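Local coordinates for protein ribokinase, putative (Burkholderia thailandensis, PDB 3B1N) that probably phosphorylates nucleosides at the expense of ATP, as a nucleoside kinase of the ribokinase (pfkB) family, at residues 144-149 with 171-176. Residues are numbered along the deposited sequence; the frame is centred on the assembly and turned at random.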
loop_
_atom_site.group_PDB
_atom_site.type_symbol
_atom_site.label_atom_id
_atom_site.label_comp_id
_atom_site.label_asym_id
_atom_site.label_seq_id
_atom_site.Cartn_x
_atom_site.Cartn_y
_atom_site.Cartn_z
ATOM N N ASP B 144 -7.007 12.442 12.119
ATOM C CA ASP B 144 -6.521 12.249 13.487
ATOM C C ASP B 144 -7.325 11.120 14.087
ATOM O O ASP B 144 -8.187 10.559 13.426
ATOM C CB ASP B 144 -6.800 13.543 14.298
ATOM C CG ASP B 144 -5.811 13.808 15.402
ATOM O OD1 ASP B 144 -5.099 12.926 15.886
ATOM O OD2 ASP B 144 -5.731 14.999 15.784
ATOM N N GLY B 145 -7.041 10.784 15.326
ATOM C CA GLY B 145 -7.964 9.910 16.057
ATOM C C GLY B 145 -9.375 10.450 16.001
ATOM O O GLY B 145 -9.606 11.669 16.066
ATOM N N PHE B 146 -10.340 9.556 15.796
ATOM C CA PHE B 146 -11.695 9.995 15.516
ATOM C C PHE B 146 -12.271 10.838 16.644
ATOM O O PHE B 146 -12.815 11.926 16.424
ATOM C CB PHE B 146 -12.621 8.788 15.239
ATOM C CG PHE B 146 -14.070 9.193 15.004
ATOM C CD1 PHE B 146 -14.436 9.976 13.898
ATOM C CD2 PHE B 146 -15.059 8.816 15.906
ATOM C CE1 PHE B 146 -15.777 10.361 13.661
ATOM C CE2 PHE B 146 -16.413 9.220 15.700
ATOM C CZ PHE B 146 -16.764 9.999 14.581
ATOM N N GLN B 147 -12.119 10.369 17.880
ATOM C CA GLN B 147 -12.654 11.132 18.994
ATOM C C GLN B 147 -12.011 12.535 19.045
ATOM O O GLN B 147 -12.694 13.539 19.312
ATOM C CB GLN B 147 -12.490 10.352 20.319
ATOM C CG GLN B 147 -13.001 11.053 21.551
ATOM C CD GLN B 147 -12.841 10.236 22.829
ATOM O OE1 GLN B 147 -12.421 9.080 22.798
ATOM N NE2 GLN B 147 -13.164 10.851 23.962
ATOM N N GLY B 148 -10.694 12.608 18.793
ATOM C CA GLY B 148 -10.015 13.883 18.724
ATOM C C GLY B 148 -10.589 14.780 17.650
ATOM O O GLY B 148 -10.814 15.945 17.919
ATOM N N MET B 149 -10.841 14.245 16.448
ATOM C CA MET B 149 -11.327 15.077 15.352
ATOM C C MET B 149 -12.654 15.711 15.746
ATOM O O MET B 149 -12.869 16.895 15.563
ATOM C CB MET B 149 -11.517 14.253 14.085
ATOM C CG MET B 149 -10.229 13.711 13.535
ATOM S SD MET B 149 -10.493 12.861 11.970
ATOM C CE MET B 149 -10.978 14.080 10.834
ATOM N N LEU B 171 -12.191 10.050 6.999
ATOM C CA LEU B 171 -13.604 9.934 6.609
ATOM C C LEU B 171 -14.285 8.594 6.951
ATOM O O LEU B 171 -15.442 8.611 7.384
ATOM C CB LEU B 171 -13.755 10.244 5.123
ATOM C CG LEU B 171 -14.752 11.250 4.573
ATOM C CD1 LEU B 171 -15.464 12.152 5.601
ATOM C CD2 LEU B 171 -14.007 12.043 3.514
ATOM N N PRO B 172 -13.592 7.442 6.804
ATOM C CA PRO B 172 -14.265 6.168 7.129
ATOM C C PRO B 172 -14.790 6.071 8.563
ATOM O O PRO B 172 -15.718 5.290 8.836
ATOM C CB PRO B 172 -13.160 5.117 6.860
ATOM C CG PRO B 172 -12.351 5.754 5.758
ATOM C CD PRO B 172 -12.250 7.178 6.234
ATOM N N LEU B 173 -14.216 6.853 9.466
ATOM C CA LEU B 173 -14.575 6.822 10.879
ATOM C C LEU B 173 -15.883 7.593 11.172
ATOM O O LEU B 173 -16.493 7.424 12.251
ATOM C CB LEU B 173 -13.426 7.376 11.716
ATOM C CG LEU B 173 -11.981 6.907 11.433
ATOM C CD1 LEU B 173 -10.929 7.712 12.200
ATOM C CD2 LEU B 173 -11.834 5.430 11.717
ATOM N N PHE B 174 -16.287 8.444 10.230
ATOM C CA PHE B 174 -17.480 9.281 10.386
ATOM C C PHE B 174 -18.732 8.532 9.923
ATOM O O PHE B 174 -18.663 7.694 9.029
ATOM C CB PHE B 174 -17.350 10.579 9.572
ATOM C CG PHE B 174 -16.464 11.613 10.223
ATOM C CD1 PHE B 174 -17.003 12.670 10.944
ATOM C CD2 PHE B 174 -15.077 11.504 10.136
ATOM C CE1 PHE B 174 -16.181 13.600 11.586
ATOM C CE2 PHE B 174 -14.278 12.415 10.742
ATOM C CZ PHE B 174 -14.825 13.484 11.461
ATOM N N ASP B 175 -19.873 8.804 10.553
ATOM C CA ASP B 175 -21.162 8.509 9.903
ATOM C C ASP B 175 -21.771 9.792 9.405
ATOM O O ASP B 175 -21.189 10.873 9.584
ATOM C CB ASP B 175 -22.135 7.770 10.825
ATOM C CG ASP B 175 -22.418 8.515 12.120
ATOM O OD1 ASP B 175 -22.995 7.868 13.035
ATOM O OD2 ASP B 175 -22.087 9.727 12.250
ATOM N N GLY B 176 -22.934 9.678 8.763
ATOM C CA GLY B 176 -23.607 10.843 8.222
ATOM C C GLY B 176 -23.917 11.923 9.236
ATOM O O GLY B 176 -23.708 13.107 8.955
#
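The ring of Phe146 stands edge-on over the face of the Phe174 ring, a T-shaped pair with planes at 88° and centroids 4.9 Å apart, in the ribokinase-type Rossmann-like domain. One corner does the touching: Phe146 CE1 sits above the middle of the Phe174 ring, at similar distances from all six of its carbons, while Met149 CE and SD come in at the edge of that same ring. On one face of Phe146 lies a backbone atom, Leu173 O, which is 3.3 Å from Phe146 CE1 and displaced toward the rim of the ring. Phe146 gets there because CG is anti to its backbone N (chi1 177°), which sends the ring out from the first turn of helix 146-158 toward the 3-10 turn at 171-173. Leu173 runs past it the other way: its CB packs 3.5 Å from Phe146 CD1, and its CD1 reaches Phe146 CB at 3.6 Å. The contact therefore joins the start of one helix to the loop that leads from strand 163-165 into helix 176-185, whose Leu179 and Ser182 also touch Phe174. The loop itself is tied down by Lys202 NZ, hydrogen-bonded to both Leu171 O and Phe174 O. At the start of 144-149, Asp144 touches bound mizoribine through its backbone, its side chain staying about 6 Å from the ligand, so the segment begins beside the nucleoside pocket. Met149 makes a Met-aromatic contact, its sulfur at the ring edge and its chain bent at the last torsion (chi3 67°), with the terminal methyl CE 3.7 Å from Phe174 CE2.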